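Local atomic coordinates of uncharacterized protein (Sinorhizobium meliloti, PDB entry 4DNH), a protein that is of unknown function but folds as an eight-stranded TIM barrel and is probably related to the dihydrodipicolinate synthase family. Residues A32-A37 and E291-G296; V250-G255 and G270-L275. All blocks are in the same frame, centred on the assembly; numbering follows the deposited sequence.

Interaction 1: residues A32-A37 and E291-G296; sequences AFSRVA and EALGSG
The branched end of L293 lies across the side chain of R35, roughly at a right angle, where the loop entering the first strand of the TIM barrel meets the last turn of helix 283-294. CD1 of L293 sits over one face of the R35 guanidinium, off centre toward its rim, and also meets R35 CG at 3.8 Å. A bend at chi2 (-75°) folds the arginine over this methyl. NH1 of R35 then turns back to S34 O (2.7 Å), approaching from above the carbonyl plane, while NE bonds to the carbonyl oxygen of I264, two bonds that help to fix the rotation of the guanidinium. The other methyl of L293, CD2, stands 4.0 Å from S34 OG. At the far end of the contact the F33 ring meets the helix backbone obliquely, its CD1 3.6 Å from E291 N. Beside it, A32 CB lies near CG of E291, whose carboxylate extends away to a salt bridge with R28. Between these two patches the chains run close, with A32 O 3.7 Å from G294 CA. A beta carbon on G294 would collide with that oxygen, so the absence of a side chain probably lets the loop come this close. The helix ends in a Schellman motif with G296 at C-prime, where G296 N bonds to L293 O at 3.1 Å.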
loop_
_atom_site.group_PDB
_atom_site.type_symbol
_atom_site.label_atom_id
_atom_site.label_comp_id
_atom_site.label_asym_id
_atom_site.label_seq_id
_atom_site.Cartn_x
_atom_site.Cartn_y
_atom_site.Cartn_z
ATOM N N ALA A 32 -12.841 -16.654 -5.844
ATOM C CA ALA A 32 -11.896 -17.762 -5.972
ATOM C C ALA A 32 -10.879 -17.783 -4.823
ATOM O O ALA A 32 -10.187 -18.787 -4.625
ATOM C CB ALA A 32 -11.186 -17.711 -7.321
ATOM N N PHE A 33 -10.794 -16.679 -4.075
ATOM C CA PHE A 33 -9.865 -16.568 -2.941
ATOM C C PHE A 33 -10.516 -16.968 -1.621
ATOM O O PHE A 33 -11.739 -16.887 -1.461
ATOM C CB PHE A 33 -9.318 -15.138 -2.780
ATOM C CG PHE A 33 -8.790 -14.519 -4.044
ATOM C CD1 PHE A 33 -8.320 -15.301 -5.098
ATOM C CD2 PHE A 33 -8.733 -13.139 -4.163
ATOM C CE1 PHE A 33 -7.832 -14.720 -6.256
ATOM C CE2 PHE A 33 -8.238 -12.552 -5.309
ATOM C CZ PHE A 33 -7.783 -13.344 -6.359
ATOM N N SER A 34 -9.677 -17.381 -0.676
ATOM C CA SER A 34 -10.098 -17.643 0.689
ATOM C C SER A 34 -9.563 -16.553 1.605
ATOM O O SER A 34 -9.449 -16.760 2.817
ATOM C CB SER A 34 -9.595 -19.013 1.151
ATOM O OG SER A 34 -8.184 -19.106 1.091
ATOM N N ARG A 35 -9.214 -15.408 1.014
ATOM C CA ARG A 35 -8.748 -14.240 1.756
ATOM C C ARG A 35 -9.379 -12.987 1.181
ATOM O O ARG A 35 -9.765 -12.982 0.014
ATOM C CB ARG A 35 -7.229 -14.105 1.642
ATOM C CG ARG A 35 -6.422 -15.252 2.230
ATOM C CD ARG A 35 -6.391 -15.205 3.742
ATOM N NE ARG A 35 -5.631 -16.326 4.290
ATOM C CZ ARG A 35 -6.155 -17.511 4.589
ATOM N NH1 ARG A 35 -7.449 -17.741 4.400
ATOM N NH2 ARG A 35 -5.384 -18.471 5.076
ATOM N N VAL A 36 -9.465 -11.931 1.997
ATOM C CA VAL A 36 -9.773 -10.568 1.532
ATOM C C VAL A 36 -8.489 -9.749 1.322
ATOM O O VAL A 36 -7.811 -9.357 2.285
ATOM C CB VAL A 36 -10.705 -9.827 2.512
ATOM C CG1 VAL A 36 -11.025 -8.426 1.999
ATOM C CG2 VAL A 36 -11.986 -10.618 2.719
ATOM N N ALA A 37 -8.170 -9.486 0.055
ATOM C CA ALA A 37 -6.895 -8.893 -0.335
ATOM C C ALA A 37 -7.096 -7.594 -1.074
ATOM O O ALA A 37 -7.803 -7.560 -2.082
ATOM C CB ALA A 37 -6.121 -9.854 -1.211
ATOM N N GLU A 291 -5.475 -17.490 -5.482
ATOM C CA GLU A 291 -6.338 -18.512 -6.053
ATOM C C GLU A 291 -5.933 -19.901 -5.562
ATOM O O GLU A 291 -6.782 -20.676 -5.116
ATOM C CB GLU A 291 -6.334 -18.465 -7.578
ATOM C CG GLU A 291 -7.312 -19.460 -8.193
ATOM C CD GLU A 291 -7.157 -19.626 -9.698
ATOM O OE1 GLU A 291 -6.326 -18.924 -10.316
ATOM O OE2 GLU A 291 -7.874 -20.474 -10.268
ATOM N N ALA A 292 -4.640 -20.209 -5.646
ATOM C CA ALA A 292 -4.111 -21.488 -5.160
ATOM C C ALA A 292 -4.426 -21.713 -3.669
ATOM O O ALA A 292 -4.875 -22.795 -3.289
ATOM C CB ALA A 292 -2.617 -21.589 -5.426
ATOM N N LEU A 293 -4.215 -20.684 -2.842
ATOM C CA LEU A 293 -4.562 -20.730 -1.417
ATOM C C LEU A 293 -6.048 -21.013 -1.190
ATOM O O LEU A 293 -6.405 -21.805 -0.306
ATOM C CB LEU A 293 -4.201 -19.413 -0.747
ATOM C CG LEU A 293 -3.716 -19.342 0.698
ATOM C CD1 LEU A 293 -3.907 -17.919 1.197
ATOM C CD2 LEU A 293 -4.392 -20.320 1.638
ATOM N N GLY A 294 -6.902 -20.356 -1.981
ATOM C CA GLY A 294 -8.349 -20.570 -1.950
ATOM C C GLY A 294 -8.766 -21.944 -2.457
ATOM O O GLY A 294 -9.854 -22.426 -2.140
ATOM N N SER A 295 -7.902 -22.574 -3.253
ATOM C CA SER A 295 -8.119 -23.948 -3.717
ATOM C C SER A 295 -7.443 -24.972 -2.788
ATOM O O SER A 295 -7.204 -26.114 -3.185
ATOM C CB SER A 295 -7.601 -24.118 -5.154
ATOM O OG SER A 295 -8.501 -23.568 -6.103
ATOM N N GLY A 296 -7.135 -24.557 -1.557
ATOM C CA GLY A 296 -6.466 -25.419 -0.578
ATOM C C GLY A 296 -5.123 -25.954 -1.047
ATOM O O GLY A 296 -4.575 -26.881 -0.442
#

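Interaction 2: residues V250-G255 and G270-L275; sequences VRMYTG and GHSDAL
OG of S272 is gripped by E239 and R243 of helix 236-243, while its CB rests 3.3 Å from M252 O and also touches M252 CG. The serine leads into the last strand of a TIM barrel, which pairs in parallel with strand 251-254; with helix 260-265 between them the two strands form a beta-alpha-beta unit. D273 brackets Y253: its N bonds to M252 O at 2.7 Å, and its O accepts T254 N in a nearly straight bond (171°). T254 O then takes L275 N at 3.1 Å, so that T254 brackets A274 in turn. T254 and A274 share the face that packs on helix 260-265, whereas Y253 and D273 share the other. On that second face a salt bridge reinforces the backbone ladder. R251 runs extended from CG to NE, which carries its guanidinium out to cross the D273 side chain at a slant, and R251 NH1 reaches D273 OD2 at 2.8 Å. OD2 is met on its syn side but out of the carboxylate plane; with the two planar groups turned 75° apart, one N-H makes the bridge rather than a paired, two-bond grip. The other oxygen, OD1, accepts the backbone N of V36. With an alanine in place of D273, the R251 guanidinium would probably be left without its carboxylate mate and the V36 amide without its acceptor. The Y253 ring, anchored through OH to D227, lies obliquely beside the aspartate, its plane 44° from that of the carboxylate, and CD1 touches D273 CB at 3.7 Å. Further along, Y253 CB packs against L275 CB at 4.0 Å.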
loop_
_atom_site.group_PDB
_atom_site.type_symbol
_atom_site.label_atom_id
_atom_site.label_comp_id
_atom_site.label_asym_id
_atom_site.label_seq_id
_atom_site.Cartn_x
_atom_site.Cartn_y
_atom_site.Cartn_z
ATOM N N VAL A 250 -13.550 -8.938 13.552
ATOM C CA VAL A 250 -12.638 -7.840 13.263
ATOM C C VAL A 250 -11.437 -8.466 12.550
ATOM O O VAL A 250 -10.663 -9.195 13.169
ATOM C CB VAL A 250 -12.234 -7.079 14.556
ATOM C CG1 VAL A 250 -11.140 -6.063 14.275
ATOM C CG2 VAL A 250 -13.438 -6.381 15.180
ATOM N N ARG A 251 -11.301 -8.217 11.244
ATOM C CA ARG A 251 -10.215 -8.828 10.461
ATOM C C ARG A 251 -8.820 -8.212 10.704
ATOM O O ARG A 251 -8.698 -7.037 11.061
ATOM C CB ARG A 251 -10.525 -8.753 8.976
ATOM C CG ARG A 251 -11.756 -9.499 8.508
ATOM C CD ARG A 251 -11.931 -9.227 7.019
ATOM N NE ARG A 251 -13.008 -10.001 6.397
ATOM C CZ ARG A 251 -12.964 -11.308 6.126
ATOM N NH1 ARG A 251 -11.894 -12.052 6.435
ATOM N NH2 ARG A 251 -14.017 -11.874 5.549
HETATM N N MSE A 252 -7.776 -9.019 10.508
HETATM C CA MSE A 252 -6.386 -8.534 10.532
HETATM C C MSE A 252 -5.922 -8.402 9.108
HETATM O O MSE A 252 -5.762 -9.402 8.391
HETATM C CB MSE A 252 -5.486 -9.499 11.305
HETATM C CG MSE A 252 -3.982 -9.204 11.229
HETATM SE SE MSE A 252 -3.472 -7.427 11.941
HETATM C CE MSE A 252 -3.451 -7.836 13.869
ATOM N N TYR A 253 -5.728 -7.166 8.661
ATOM C CA TYR A 253 -5.183 -6.953 7.329
ATOM C C TYR A 253 -3.683 -6.746 7.470
ATOM O O TYR A 253 -3.245 -5.797 8.135
ATOM C CB TYR A 253 -5.835 -5.752 6.641
ATOM C CG TYR A 253 -7.290 -5.962 6.216
ATOM C CD1 TYR A 253 -7.603 -6.663 5.048
ATOM C CD2 TYR A 253 -8.346 -5.431 6.971
ATOM C CE1 TYR A 253 -8.915 -6.844 4.655
ATOM C CE2 TYR A 253 -9.662 -5.606 6.582
ATOM C CZ TYR A 253 -9.942 -6.315 5.424
ATOM O OH TYR A 253 -11.248 -6.507 5.031
ATOM N N THR A 254 -2.893 -7.628 6.862
ATOM C CA THR A 254 -1.449 -7.466 6.927
ATOM C C THR A 254 -0.951 -6.270 6.092
ATOM O O THR A 254 -1.436 -6.013 4.998
ATOM C CB THR A 254 -0.657 -8.770 6.658
ATOM O OG1 THR A 254 0.676 -8.589 7.146
ATOM C CG2 THR A 254 -0.599 -9.144 5.182
ATOM N N GLY A 255 -0.016 -5.523 6.659
ATOM C CA GLY A 255 0.535 -4.348 6.018
ATOM C C GLY A 255 2.011 -4.590 5.938
ATOM O O GLY A 255 2.771 -3.735 5.505
ATOM N N GLY A 270 -4.400 -18.901 13.540
ATOM C CA GLY A 270 -5.127 -18.018 12.643
ATOM C C GLY A 270 -4.343 -17.638 11.408
ATOM O O GLY A 270 -3.194 -18.022 11.236
ATOM N N HIS A 271 -4.988 -16.886 10.536
ATOM C CA HIS A 271 -4.312 -16.279 9.408
ATOM C C HIS A 271 -4.554 -14.798 9.424
ATOM O O HIS A 271 -5.282 -14.296 10.290
ATOM C CB HIS A 271 -4.752 -16.920 8.091
ATOM C CG HIS A 271 -6.250 -16.959 7.882
ATOM N ND1 HIS A 271 -6.975 -15.860 7.581
ATOM C CD2 HIS A 271 -7.151 -18.033 7.895
ATOM C CE1 HIS A 271 -8.272 -16.204 7.437
ATOM N NE2 HIS A 271 -8.377 -17.536 7.626
ATOM N N SER A 272 -3.922 -14.068 8.508
ATOM C CA SER A 272 -4.363 -12.699 8.252
ATOM C C SER A 272 -4.728 -12.458 6.794
ATOM O O SER A 272 -4.262 -13.167 5.894
ATOM C CB SER A 272 -3.395 -11.624 8.792
ATOM O OG SER A 272 -2.042 -12.020 8.757
ATOM N N ASP A 273 -5.598 -11.468 6.592
ATOM C CA ASP A 273 -5.955 -10.969 5.272
ATOM C C ASP A 273 -4.882 -9.979 4.783
ATOM O O ASP A 273 -3.771 -9.970 5.311
ATOM C CB ASP A 273 -7.359 -10.361 5.318
ATOM C CG ASP A 273 -8.446 -11.421 5.485
ATOM O OD1 ASP A 273 -8.591 -12.266 4.571
ATOM O OD2 ASP A 273 -9.151 -11.411 6.525
ATOM N N ALA A 274 -5.182 -9.165 3.777
ATOM C CA ALA A 274 -4.125 -8.394 3.131
ATOM C C ALA A 274 -4.545 -7.028 2.630
ATOM O O ALA A 274 -5.581 -6.871 2.004
ATOM C CB ALA A 274 -3.509 -9.192 1.995
ATOM N N LEU A 275 -3.713 -6.043 2.920
ATOM C CA LEU A 275 -3.861 -4.697 2.398
ATOM C C LEU A 275 -2.425 -4.186 2.262
ATOM O O LEU A 275 -1.832 -3.622 3.198
ATOM C CB LEU A 275 -4.701 -3.851 3.353
ATOM C CG LEU A 275 -5.329 -2.559 2.831
ATOM C CD1 LEU A 275 -6.246 -2.027 3.922
ATOM C CD2 LEU A 275 -4.263 -1.526 2.455
#

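The centres of interactions 1 and 2 lie about 13 Å apart, and the two contacts touch through the loop at 32-37. Along the chain interaction 2 is nested between the segments of interaction 1: residues 32-37 come first, strands 251-254 and 273-276 follow much later, and helix 283-294 comes after the last of them. The 32-37 loop feeds strand 37-40, the first of the barrel, which must meet the eighth to close the sheet. V36 O accepts A274 N at 3.0 Å, beginning that closure, while R35 packs on H271. The last strand of the barrel and helix 283-294 beyond it thus both hold the loop ahead of the first strand.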